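PDB 5G24: type-iv like pilin ttha1219 from Thermus thermophilus, which is of unsettled function but, as a type IV pilin-like protein, probably assembles into or alongside pilus-like filaments at the cell envelope. Local coordinates for residues 66-71 with 163-168; 84-89 with 126-131; 139-144 with 218-223; 174-179 with 227-232. One frame throughout, in Å; residues are numbered along the deposited sequence.

Interaction 1: 66-71 with 163-168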
loop_
_atom_site.group_PDB
_atom_site.type_symbol
_atom_site.label_atom_id
_atom_site.label_comp_id
_atom_site.label_asym_id
_atom_site.label_seq_id
_atom_site.Cartn_x
_atom_site.Cartn_y
_atom_site.Cartn_z
ATOM N N ARG A 66 6.220 -14.408 15.348
ATOM C CA ARG A 66 5.859 -14.993 16.641
ATOM C C ARG A 66 5.149 -16.359 16.447
ATOM O O ARG A 66 4.356 -16.803 17.302
ATOM C CB ARG A 66 4.994 -13.978 17.481
ATOM C CG ARG A 66 5.605 -13.700 18.799
ATOM C CD ARG A 66 4.986 -12.575 19.637
ATOM N NE ARG A 66 4.939 -12.975 21.103
ATOM C CZ ARG A 66 4.922 -12.144 22.161
ATOM N NH1 ARG A 66 4.902 -10.808 21.991
ATOM N NH2 ARG A 66 4.912 -12.641 23.420
ATOM N N LEU A 67 5.443 -16.998 15.324
ATOM C CA LEU A 67 4.762 -18.200 14.905
ATOM C C LEU A 67 5.681 -19.384 15.085
ATOM O O LEU A 67 6.896 -19.272 14.868
ATOM C CB LEU A 67 4.420 -18.084 13.427
ATOM C CG LEU A 67 3.432 -19.119 12.859
ATOM C CD1 LEU A 67 2.016 -18.570 12.912
ATOM C CD2 LEU A 67 3.782 -19.457 11.412
ATOM N N THR A 68 5.080 -20.504 15.448
ATOM C CA THR A 68 5.675 -21.816 15.335
ATOM C C THR A 68 4.861 -22.603 14.290
ATOM O O THR A 68 3.645 -22.547 14.301
ATOM C CB THR A 68 5.680 -22.569 16.685
ATOM O OG1 THR A 68 6.286 -21.733 17.664
ATOM C CG2 THR A 68 6.454 -23.914 16.618
ATOM N N GLY A 69 5.540 -23.375 13.435
ATOM C CA GLY A 69 4.883 -24.203 12.434
ATOM C C GLY A 69 5.171 -23.646 11.078
ATOM O O GLY A 69 6.155 -22.931 10.911
ATOM N N GLN A 70 4.272 -23.919 10.133
ATOM C CA GLN A 70 4.450 -23.530 8.718
ATOM C C GLN A 70 4.176 -22.027 8.452
ATOM O O GLN A 70 3.089 -21.552 8.729
ATOM C CB GLN A 70 3.554 -24.354 7.804
ATOM C CG GLN A 70 3.850 -24.150 6.306
ATOM C CD GLN A 70 2.937 -25.009 5.451
ATOM O OE1 GLN A 70 1.802 -24.643 5.171
ATOM N NE2 GLN A 70 3.434 -26.190 5.048
ATOM N N ALA A 71 5.194 -21.305 7.981
ATOM C CA ALA A 71 5.183 -19.854 7.948
ATOM C C ALA A 71 5.149 -19.328 6.563
ATOM O O ALA A 71 4.695 -18.231 6.352
ATOM C CB ALA A 71 6.410 -19.286 8.648
ATOM N N ASN A 163 9.336 -23.736 7.717
ATOM C CA ASN A 163 8.802 -24.102 9.026
ATOM C C ASN A 163 9.626 -23.464 10.128
ATOM O O ASN A 163 10.861 -23.465 10.058
ATOM C CB ASN A 163 8.730 -25.616 9.183
ATOM C CG ASN A 163 7.402 -26.171 8.700
ATOM O OD1 ASN A 163 6.484 -26.401 9.518
ATOM N ND2 ASN A 163 7.278 -26.370 7.399
ATOM N N LEU A 164 8.916 -22.882 11.094
ATOM C CA LEU A 164 9.541 -22.268 12.287
ATOM C C LEU A 164 9.387 -23.146 13.494
ATOM O O LEU A 164 8.311 -23.711 13.724
ATOM C CB LEU A 164 8.952 -20.908 12.634
ATOM C CG LEU A 164 9.011 -19.910 11.500
ATOM C CD1 LEU A 164 8.358 -18.575 11.894
ATOM C CD2 LEU A 164 10.433 -19.699 11.018
ATOM N N ARG A 165 10.492 -23.232 14.240
ATOM C CA ARG A 165 10.567 -23.766 15.583
ATOM C C ARG A 165 11.147 -22.650 16.451
ATOM O O ARG A 165 11.700 -21.670 15.950
ATOM C CB ARG A 165 11.482 -24.972 15.649
ATOM C CG ARG A 165 11.063 -26.120 14.740
ATOM C CD ARG A 165 9.701 -26.716 15.147
ATOM N NE ARG A 165 9.692 -27.116 16.574
ATOM C CZ ARG A 165 8.607 -27.249 17.347
ATOM N NH1 ARG A 165 7.385 -27.047 16.866
ATOM N NH2 ARG A 165 8.733 -27.583 18.616
ATOM N N PRO A 166 11.013 -22.772 17.769
ATOM C CA PRO A 166 11.596 -21.762 18.640
ATOM C C PRO A 166 13.110 -21.569 18.420
ATOM O O PRO A 166 13.544 -20.431 18.337
ATOM C CB PRO A 166 11.301 -22.313 20.004
ATOM C CG PRO A 166 10.000 -23.042 19.829
ATOM C CD PRO A 166 10.116 -23.691 18.498
ATOM N N GLU A 167 13.875 -22.666 18.276
ATOM C CA GLU A 167 15.314 -22.606 17.906
ATOM C C GLU A 167 15.555 -21.786 16.609
ATOM O O GLU A 167 16.487 -21.010 16.527
ATOM C CB GLU A 167 15.949 -24.015 17.787
ATOM C CG GLU A 167 15.335 -25.020 16.805
ATOM C CD GLU A 167 14.203 -25.857 17.413
ATOM O OE1 GLU A 167 13.589 -25.434 18.434
ATOM O OE2 GLU A 167 13.910 -26.944 16.869
ATOM N N GLY A 168 14.676 -21.923 15.622
ATOM C CA GLY A 168 14.732 -21.134 14.396
ATOM C C GLY A 168 14.046 -21.748 13.194
ATOM O O GLY A 168 13.220 -22.653 13.285
#

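Interaction 2: 84-89 with 126-131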
loop_
_atom_site.group_PDB
_atom_site.type_symbol
_atom_site.label_atom_id
_atom_site.label_comp_id
_atom_site.label_asym_id
_atom_site.label_seq_id
_atom_site.Cartn_x
_atom_site.Cartn_y
_atom_site.Cartn_z
ATOM N N GLN A 84 2.167 -17.999 -0.227
ATOM C CA GLN A 84 1.355 -17.966 0.992
ATOM C C GLN A 84 2.187 -17.859 2.257
ATOM O O GLN A 84 3.273 -18.396 2.312
ATOM C CB GLN A 84 0.488 -19.213 1.073
ATOM C CG GLN A 84 -0.255 -19.499 -0.238
ATOM C CD GLN A 84 -1.374 -20.510 -0.100
ATOM O OE1 GLN A 84 -1.249 -21.515 0.628
ATOM N NE2 GLN A 84 -2.520 -20.221 -0.761
ATOM N N GLY A 85 1.668 -17.149 3.246
ATOM C CA GLY A 85 2.374 -16.880 4.482
ATOM C C GLY A 85 1.456 -16.794 5.695
ATOM O O GLY A 85 0.283 -16.503 5.575
ATOM N N TRP A 86 2.015 -17.067 6.871
ATOM C CA TRP A 86 1.253 -17.076 8.142
ATOM C C TRP A 86 2.015 -16.360 9.231
ATOM O O TRP A 86 3.271 -16.218 9.142
ATOM C CB TRP A 86 0.917 -18.482 8.606
ATOM C CG TRP A 86 0.014 -19.215 7.672
ATOM C CD1 TRP A 86 -1.330 -19.354 7.778
ATOM C CD2 TRP A 86 0.409 -19.954 6.506
ATOM N NE1 TRP A 86 -1.812 -20.114 6.736
ATOM C CE2 TRP A 86 -0.766 -20.477 5.926
ATOM C CE3 TRP A 86 1.626 -20.156 5.871
ATOM C CZ2 TRP A 86 -0.761 -21.242 4.751
ATOM C CZ3 TRP A 86 1.644 -20.879 4.666
ATOM C CH2 TRP A 86 0.453 -21.449 4.133
ATOM N N PHE A 87 1.252 -15.786 10.176
ATOM C CA PHE A 87 1.842 -14.982 11.243
ATOM C C PHE A 87 0.926 -14.924 12.475
ATOM O O PHE A 87 -0.299 -15.081 12.333
ATOM C CB PHE A 87 2.249 -13.591 10.761
ATOM C CG PHE A 87 1.114 -12.731 10.272
ATOM C CD1 PHE A 87 0.617 -12.870 8.983
ATOM C CD2 PHE A 87 0.511 -11.774 11.115
ATOM C CE1 PHE A 87 -0.436 -12.096 8.520
ATOM C CE2 PHE A 87 -0.552 -10.981 10.664
ATOM C CZ PHE A 87 -1.022 -11.153 9.359
ATOM N N LEU A 88 1.508 -14.646 13.647
ATOM C CA LEU A 88 0.703 -14.369 14.840
ATOM C C LEU A 88 0.232 -12.905 14.876
ATOM O O LEU A 88 1.024 -11.990 14.720
ATOM C CB LEU A 88 1.490 -14.690 16.107
ATOM C CG LEU A 88 0.669 -14.819 17.391
ATOM C CD1 LEU A 88 -0.220 -16.077 17.391
ATOM C CD2 LEU A 88 1.546 -14.798 18.646
ATOM N N CYS A 89 -1.063 -12.703 15.100
ATOM C CA CYS A 89 -1.625 -11.394 15.478
ATOM C C CYS A 89 -1.415 -11.060 16.930
ATOM O O CYS A 89 -1.878 -11.770 17.844
ATOM C CB CYS A 89 -3.126 -11.329 15.227
ATOM S SG CYS A 89 -3.444 -10.891 13.490
ATOM N N CYS A 126 -4.488 -22.309 8.098
ATOM C CA CYS A 126 -5.668 -21.996 7.270
ATOM C C CYS A 126 -5.226 -21.731 5.820
ATOM O O CYS A 126 -4.109 -21.278 5.578
ATOM C CB CYS A 126 -6.415 -20.768 7.818
ATOM S SG CYS A 126 -5.468 -19.186 7.853
ATOM N N ALA A 127 -6.125 -21.977 4.880
ATOM C CA ALA A 127 -5.841 -21.730 3.460
ATOM C C ALA A 127 -6.385 -20.353 3.064
ATOM O O ALA A 127 -7.586 -20.132 3.117
ATOM C CB ALA A 127 -6.471 -22.831 2.598
ATOM N N PRO A 128 -5.513 -19.420 2.688
ATOM C CA PRO A 128 -6.080 -18.171 2.227
ATOM C C PRO A 128 -6.554 -18.437 0.845
ATOM O O PRO A 128 -5.792 -19.042 0.146
ATOM C CB PRO A 128 -4.876 -17.238 2.199
ATOM C CG PRO A 128 -3.726 -18.126 1.985
ATOM C CD PRO A 128 -4.048 -19.402 2.681
ATOM N N LEU A 129 -7.760 -18.110 0.413
ATOM C CA LEU A 129 -8.010 -18.272 -1.068
ATOM C C LEU A 129 -7.805 -16.945 -1.777
ATOM O O LEU A 129 -8.680 -16.104 -1.607
ATOM C CB LEU A 129 -9.416 -18.805 -1.399
ATOM C CG LEU A 129 -10.373 -18.016 -2.367
ATOM C CD1 LEU A 129 -11.018 -18.846 -3.490
ATOM C CD2 LEU A 129 -11.443 -17.292 -1.545
ATOM N N PRO A 130 -6.693 -16.758 -2.576
ATOM C CA PRO A 130 -6.560 -15.452 -3.251
ATOM C C PRO A 130 -7.665 -15.183 -4.286
ATOM O O PRO A 130 -7.574 -15.635 -5.401
ATOM C CB PRO A 130 -5.110 -15.465 -3.835
ATOM C CG PRO A 130 -4.683 -16.873 -3.810
ATOM C CD PRO A 130 -5.403 -17.494 -2.642
ATOM N N ASN A 131 -8.668 -14.430 -3.816
ATOM C CA ASN A 131 -9.879 -13.948 -4.546
ATOM C C ASN A 131 -9.851 -12.436 -4.978
ATOM O O ASN A 131 -10.050 -12.095 -6.162
ATOM C CB ASN A 131 -11.202 -14.194 -3.735
ATOM C CG ASN A 131 -11.067 -13.961 -2.203
ATOM O OD1 ASN A 131 -10.116 -13.375 -1.732
ATOM N ND2 ASN A 131 -12.061 -14.399 -1.445
#

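Interaction 3: 139-144 with 218-223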
loop_
_atom_site.group_PDB
_atom_site.type_symbol
_atom_site.label_atom_id
_atom_site.label_comp_id
_atom_site.label_asym_id
_atom_site.label_seq_id
_atom_site.Cartn_x
_atom_site.Cartn_y
_atom_site.Cartn_z
ATOM N N GLU A 139 -8.850 -2.419 -16.917
ATOM C CA GLU A 139 -7.984 -1.554 -17.675
ATOM C C GLU A 139 -6.477 -1.917 -17.514
ATOM O O GLU A 139 -5.727 -2.063 -18.506
ATOM C CB GLU A 139 -8.201 -0.123 -17.290
ATOM C CG GLU A 139 -7.360 0.821 -18.141
ATOM C CD GLU A 139 -7.850 2.248 -18.100
ATOM O OE1 GLU A 139 -9.088 2.431 -18.138
ATOM O OE2 GLU A 139 -7.027 3.190 -18.014
ATOM N N VAL A 140 -6.061 -2.081 -16.282
ATOM C CA VAL A 140 -4.771 -2.580 -15.977
ATOM C C VAL A 140 -4.879 -4.145 -16.034
ATOM O O VAL A 140 -5.813 -4.716 -15.518
ATOM C CB VAL A 140 -4.325 -2.193 -14.560
ATOM C CG1 VAL A 140 -3.009 -2.866 -14.211
ATOM C CG2 VAL A 140 -4.221 -0.706 -14.452
ATOM N N GLN A 141 -3.932 -4.760 -16.706
ATOM C CA GLN A 141 -3.783 -6.218 -16.769
ATOM C C GLN A 141 -2.407 -6.525 -16.111
ATOM O O GLN A 141 -1.389 -6.153 -16.626
ATOM C CB GLN A 141 -3.831 -6.712 -18.240
ATOM C CG GLN A 141 -5.232 -6.581 -18.878
ATOM C CD GLN A 141 -6.224 -7.571 -18.292
ATOM O OE1 GLN A 141 -5.926 -8.761 -18.209
ATOM N NE2 GLN A 141 -7.374 -7.099 -17.830
ATOM N N VAL A 142 -2.424 -7.335 -15.084
ATOM C CA VAL A 142 -1.205 -7.879 -14.520
ATOM C C VAL A 142 -0.929 -9.168 -15.203
ATOM O O VAL A 142 -1.811 -10.032 -15.185
ATOM C CB VAL A 142 -1.373 -8.121 -12.964
ATOM C CG1 VAL A 142 -0.129 -8.711 -12.393
ATOM C CG2 VAL A 142 -1.679 -6.818 -12.324
ATOM N N GLU A 143 0.252 -9.289 -15.813
ATOM C CA GLU A 143 0.595 -10.386 -16.690
ATOM C C GLU A 143 1.530 -11.345 -16.054
ATOM O O GLU A 143 1.644 -12.438 -16.536
ATOM C CB GLU A 143 1.187 -9.858 -17.999
ATOM C CG GLU A 143 0.072 -9.148 -18.818
ATOM C CD GLU A 143 0.583 -8.214 -19.875
ATOM O OE1 GLU A 143 1.829 -8.110 -19.967
ATOM O OE2 GLU A 143 -0.258 -7.622 -20.623
ATOM N N ALA A 144 2.310 -10.943 -15.053
ATOM C CA ALA A 144 3.296 -11.867 -14.507
ATOM C C ALA A 144 3.552 -11.471 -13.074
ATOM O O ALA A 144 3.722 -10.312 -12.835
ATOM C CB ALA A 144 4.632 -11.819 -15.304
ATOM N N ASP A 218 1.604 -5.988 -28.858
ATOM C CA ASP A 218 0.184 -5.843 -28.997
ATOM C C ASP A 218 -0.329 -4.359 -29.023
ATOM O O ASP A 218 -1.550 -4.129 -29.124
ATOM C CB ASP A 218 -0.534 -6.691 -28.008
ATOM C CG ASP A 218 -0.289 -6.210 -26.531
ATOM O OD1 ASP A 218 0.548 -5.257 -26.349
ATOM O OD2 ASP A 218 -0.898 -6.821 -25.645
ATOM N N GLY A 219 0.567 -3.390 -28.929
ATOM C CA GLY A 219 0.152 -1.998 -28.770
ATOM C C GLY A 219 -0.159 -1.506 -27.331
ATOM O O GLY A 219 -0.320 -0.331 -27.134
ATOM N N ARG A 220 -0.157 -2.414 -26.340
ATOM C CA ARG A 220 -0.314 -2.042 -24.959
ATOM C C ARG A 220 0.988 -1.527 -24.372
ATOM O O ARG A 220 2.069 -2.016 -24.701
ATOM C CB ARG A 220 -0.823 -3.193 -24.099
ATOM C CG ARG A 220 -2.246 -3.556 -24.467
ATOM C CD ARG A 220 -2.732 -4.703 -23.630
ATOM N NE ARG A 220 -2.933 -4.354 -22.219
ATOM C CZ ARG A 220 -4.064 -3.918 -21.722
ATOM N NH1 ARG A 220 -5.121 -3.759 -22.480
ATOM N NH2 ARG A 220 -4.156 -3.676 -20.423
ATOM N N LEU A 221 0.874 -0.567 -23.448
ATOM C CA LEU A 221 2.063 -0.062 -22.755
ATOM C C LEU A 221 2.280 -0.927 -21.529
ATOM O O LEU A 221 1.349 -1.082 -20.765
ATOM C CB LEU A 221 1.875 1.388 -22.394
ATOM C CG LEU A 221 3.137 1.990 -21.722
ATOM C CD1 LEU A 221 3.600 3.285 -22.352
ATOM C CD2 LEU A 221 2.884 2.238 -20.234
ATOM N N ARG A 222 3.539 -1.311 -21.264
ATOM C CA ARG A 222 3.977 -2.134 -20.177
ATOM C C ARG A 222 4.951 -1.495 -19.230
ATOM O O ARG A 222 5.796 -0.673 -19.603
ATOM C CB ARG A 222 4.631 -3.442 -20.704
ATOM C CG ARG A 222 3.589 -4.461 -21.209
ATOM C CD ARG A 222 4.080 -5.703 -21.905
ATOM N NE ARG A 222 2.872 -6.500 -22.235
ATOM C CZ ARG A 222 2.062 -6.307 -23.247
ATOM N NH1 ARG A 222 2.310 -5.423 -24.199
ATOM N NH2 ARG A 222 0.935 -6.987 -23.302
ATOM N N ALA A 223 4.858 -1.885 -17.957
ATOM C CA ALA A 223 5.804 -1.503 -17.033
ATOM C C ALA A 223 6.016 -2.660 -16.031
ATOM O O ALA A 223 5.204 -3.510 -15.898
ATOM C CB ALA A 223 5.388 -0.192 -16.341
HETATM O O HOH W 1 -7.885 -3.505 -20.766
#

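Interaction 4: 174-179 with 227-232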
loop_
_atom_site.group_PDB
_atom_site.type_symbol
_atom_site.label_atom_id
_atom_site.label_comp_id
_atom_site.label_asym_id
_atom_site.label_seq_id
_atom_site.Cartn_x
_atom_site.Cartn_y
_atom_site.Cartn_z
ATOM N N SER A 174 16.205 -14.929 4.473
ATOM C CA SER A 174 16.510 -13.533 4.815
ATOM C C SER A 174 15.613 -12.560 4.187
ATOM O O SER A 174 15.340 -11.548 4.734
ATOM C CB SER A 174 17.892 -13.164 4.325
ATOM O OG SER A 174 18.817 -13.808 5.106
ATOM N N ALA A 175 15.213 -12.840 2.959
ATOM C CA ALA A 175 14.444 -11.938 2.132
ATOM C C ALA A 175 13.718 -12.659 1.001
ATOM O O ALA A 175 14.047 -13.809 0.660
ATOM C CB ALA A 175 15.365 -10.849 1.538
ATOM N N LEU A 176 12.741 -11.937 0.440
ATOM C CA LEU A 176 12.076 -12.271 -0.767
ATOM C C LEU A 176 12.319 -11.225 -1.862
ATOM O O LEU A 176 12.485 -10.038 -1.562
ATOM C CB LEU A 176 10.578 -12.402 -0.614
ATOM C CG LEU A 176 10.123 -13.386 0.437
ATOM C CD1 LEU A 176 8.581 -13.367 0.438
ATOM C CD2 LEU A 176 10.659 -14.794 0.216
ATOM N N ALA A 177 12.353 -11.696 -3.102
ATOM C CA ALA A 177 12.372 -10.831 -4.293
ATOM C C ALA A 177 11.038 -10.994 -5.005
ATOM O O ALA A 177 10.587 -12.149 -5.203
ATOM C CB ALA A 177 13.515 -11.198 -5.231
ATOM N N LEU A 178 10.396 -9.885 -5.351
ATOM C CA LEU A 178 9.133 -9.965 -6.060
ATOM C C LEU A 178 9.185 -9.232 -7.363
ATOM O O LEU A 178 9.854 -8.227 -7.492
ATOM C CB LEU A 178 8.018 -9.417 -5.193
ATOM C CG LEU A 178 7.898 -10.275 -3.911
ATOM C CD1 LEU A 178 8.370 -9.446 -2.723
ATOM C CD2 LEU A 178 6.510 -10.631 -3.633
ATOM N N TYR A 179 8.584 -9.796 -8.395
ATOM C CA TYR A 179 8.497 -9.166 -9.711
ATOM C C TYR A 179 7.059 -9.128 -10.195
ATOM O O TYR A 179 6.317 -10.140 -10.089
ATOM C CB TYR A 179 9.344 -9.909 -10.698
ATOM C CG TYR A 179 9.184 -9.499 -12.137
ATOM C CD1 TYR A 179 9.824 -8.434 -12.612
ATOM C CD2 TYR A 179 8.310 -10.142 -12.956
ATOM C CE1 TYR A 179 9.695 -7.997 -13.900
ATOM C CE2 TYR A 179 8.128 -9.740 -14.307
ATOM C CZ TYR A 179 8.862 -8.666 -14.770
ATOM O OH TYR A 179 8.698 -8.246 -16.048
ATOM N N TRP A 227 11.235 -5.797 -6.647
ATOM C CA TRP A 227 11.583 -5.235 -5.317
ATOM C C TRP A 227 11.817 -6.337 -4.297
ATOM O O TRP A 227 11.443 -7.497 -4.483
ATOM C CB TRP A 227 10.509 -4.233 -4.878
ATOM C CG TRP A 227 9.164 -4.889 -4.397
ATOM C CD1 TRP A 227 8.676 -4.924 -3.099
ATOM C CD2 TRP A 227 8.144 -5.506 -5.215
ATOM N NE1 TRP A 227 7.469 -5.594 -3.070
ATOM C CE2 TRP A 227 7.088 -5.902 -4.340
ATOM C CE3 TRP A 227 7.992 -5.704 -6.593
ATOM C CZ2 TRP A 227 5.972 -6.576 -4.792
ATOM C CZ3 TRP A 227 6.863 -6.343 -7.056
ATOM C CH2 TRP A 227 5.832 -6.773 -6.146
ATOM N N ILE A 228 12.520 -5.947 -3.243
ATOM C CA ILE A 228 13.013 -6.921 -2.245
ATOM C C ILE A 228 12.369 -6.632 -0.914
ATOM O O ILE A 228 12.309 -5.554 -0.560
ATOM C CB ILE A 228 14.541 -6.854 -2.054
ATOM C CG1 ILE A 228 15.317 -6.971 -3.401
ATOM C CG2 ILE A 228 15.056 -7.888 -1.059
ATOM C CD1 ILE A 228 15.057 -8.182 -4.239
ATOM N N VAL A 229 11.909 -7.653 -0.205
ATOM C CA VAL A 229 11.369 -7.530 1.118
ATOM C C VAL A 229 12.181 -8.390 2.032
ATOM O O VAL A 229 12.268 -9.617 1.878
ATOM C CB VAL A 229 9.865 -7.814 1.172
ATOM C CG1 VAL A 229 9.481 -9.078 0.521
ATOM C CG2 VAL A 229 9.348 -7.849 2.633
ATOM N N GLN A 230 12.746 -7.744 3.039
ATOM C CA GLN A 230 13.420 -8.430 4.118
ATOM C C GLN A 230 12.399 -9.258 4.887
ATOM O O GLN A 230 11.267 -8.817 5.082
ATOM C CB GLN A 230 14.164 -7.436 5.058
ATOM C CG GLN A 230 15.412 -6.800 4.461
ATOM C CD GLN A 230 16.561 -7.793 4.153
ATOM O OE1 GLN A 230 16.566 -8.937 4.620
ATOM N NE2 GLN A 230 17.565 -7.329 3.388
ATOM N N THR A 231 12.816 -10.466 5.285
ATOM C CA THR A 231 11.980 -11.382 6.052
ATOM C C THR A 231 12.641 -11.768 7.454
ATOM O O THR A 231 12.829 -12.917 7.729
ATOM C CB THR A 231 11.617 -12.622 5.238
ATOM O OG1 THR A 231 12.797 -13.344 4.840
ATOM C CG2 THR A 231 10.867 -12.247 4.031
ATOM N N PRO A 232 12.964 -10.787 8.310
ATOM C CA PRO A 232 13.635 -11.106 9.631
ATOM C C PRO A 232 12.978 -12.191 10.463
ATOM O O PRO A 232 13.677 -12.950 11.084
ATOM C CB PRO A 232 13.603 -9.777 10.421
ATOM C CG PRO A 232 12.553 -8.960 9.769
ATOM C CD PRO A 232 12.463 -9.407 8.293
#

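Interaction 1: 66-71 with 163-168
G69 and L164 form an antiparallel hydrogen-bonded pair: the N of G69 gives its hydrogen to the O of L164 at 2.8 Å, and the N of L164 returns the bond to the O of G69 at 2.8 Å, nearly straight at 176°. Next to it Q70 and N163 are a non-hydrogen-bonded pair, where the CA of N163 also makes a CA-H...O contact with the O of G69. The backbone angles of G69 would press a CB against the preceding carbonyl oxygen, which accounts for a glycine at the start of the strand. L164 supplies the main apolar side chain and is buried, as is A71. Its CD1 lies 3.4 Å from the O of L67 and 3.9 Å from the CB of A71, a methyl small enough to let the branched end settle beside it. T68 turns its methyl, not its hydroxyl, toward R165: OG1 stands beside the backbone N (chi1 -53°), which leaves CG2 anti to that N and 3.3 Å from NH1 of R165. R165 reaches it through a chain bent at chi2 and chi3, and the CD of P166 lies over one face of its guanidinium. The pair joins strands 69-75 and 160-164 of the seven-stranded sheet; strand 82-88 borders 69-75 on its other side, where the W86 side chain touches L67 and Q70, while N163 bonds through its backbone to S170 of strand 169-170.

Interaction 2: 84-89 with 126-131
W86 donates the one hydrogen bond between the segments, from its indole NE1 to the backbone O of C126 at 2.8 Å. The oxygen lies in the ring plane, and the donor in turn lies in the carbonyl plane on a lone pair; the N-H...O angle is 150°. Tryptophan suits this place because it offers a broad apolar ring with a single N-H at its rim, enough to satisfy a loop carbonyl. The sulfur of C126 adds a sulfur-aromatic contact at the edge of the five-membered ring, 4.9 Å from its centroid. SG is committed to the disulfide with C121, so the indole braces a cystine-closed loop that follows strand 115-122 against strand 82-88 of the large antiparallel sheet. An alanine in place of W86 would remove the indole N-H and is likely to leave the C126 carbonyl without this partner and a gap beside the disulfide sulfur. Apolar packing brings CD of P128 to 4.3 Å from CZ2 of W86. A separate van der Waals contact sets CG of P128 3.7 Å from NE2 of Q84: the flat amide lies against the proline ring, and glutamine suits a partly exposed place where a polar end must also pack.

Interaction 3: 139-144 with 218-223
OE2 of E143 is gripped by two groups, NH2 of R222 at 3.0 Å and the hydroxyl of S183. R222 holds this carboxylate side-on, since its NE also meets OE1 of E143 at 3.0 Å, on that oxygen's syn lone pair and in the guanidinium plane. The carboxylate lies only 27° from the plane of the guanidinium. Another side of the same guanidinium takes D218 end-on: NH1 of R222 bonds OD1 of D218 at 2.8 Å and NH2 bonds OD2. The backbone N of R220 reaches that OD1 from the opposite face of the carboxylate, closing an Asx turn. Arginine fits because its flat group has N-H bonds for two acids, and its chain, extended from CG to NE, carries that group across; two carboxylates probably stabilise its positive charge. This salt-bridge network ties strand 221-230 and the turn before it to strand 141-151, two strands of the four-stranded sheet separated by strand 173-184, whose S183 hydroxyl also bonds NE of R220. E143 and A144 both face L181 there, a classic beta bulge. R220, bent at chi3 (69°), sends NH2 to the O of E139 at 3.0 Å, and CG of Q141 packs 3.5 Å from the same nitrogen. The amide of Q141 turns elsewhere, its NE2 bonding the O of D138, while OE2 of E139 forms a salt bridge with R44 of the second subunit.

Interaction 4: 174-179 with 227-232
W227 lays its indole over L178, whose CB stands 3.5 Å from the centroid of the six-membered ring and almost on its normal, a CH-pi contact. With chi1 at 75° its CG sits between the backbone N and the carbonyl carbon, and the ring thereby folds across to the neighbouring strand. The isobutyl end of L178 continues along that face of the sheet, bringing CD1 to CG1 of V229 at 3.4 Å, tighter than usual for two carbons. CG1 of V229 also meets CB of L176 at 3.7 Å, and T231 adds its methyl beside CG of L176. Were W227 a valine, the ring over L178 would be lost and a gap would probably open toward A53 and L56 of helix 35-61, which touch the indole. On the opposite face CD1 of I228 rests 3.5 Å from CB of A177, whose small methyl makes room for it, with W155 of strand 154-156 touching both. Beneath these side chains the backbones pair regularly. L178 and W227 exchange bonds, the one from the N of L178 to the O of W227 measuring 2.7 Å, and L176 and V229 do likewise; the N of T231 then bonds the O of S174 at 2.8 Å, while the T231 hydroxyl bonds the O of V173. Leucine, valine and tryptophan suit the helix-facing side, where L178 also reaches L60. A long N-terminal helix packed on an antiparallel sheet, here through strands 173-184 and 221-230, is characteristic of the type IV pilin fold.

In the fold
Interactions 1 and 2 belong to the seven-stranded sheet, where strands 69-75 and 82-88 are neighbours; their centres lie about 15 Å apart and they touch directly. Interaction 2 is nested along the chain within the loop closed by interaction 1. Interactions 3 and 4 share strand 221-230 in the four-stranded sheet, with centres about 24 Å apart, and their segments alternate in sequence, so that the chain interweaves. Interactions 1 and 3 sit at opposite sides of the chain's centre, their own centres about 39 Å apart, whereas interaction 4, nearest the middle, has its centre about 18 Å from those of 1 and 2. The four contacts thus span both sheets of the pilin, and the second subunit reaches interaction 3 through R44, which pairs with E139.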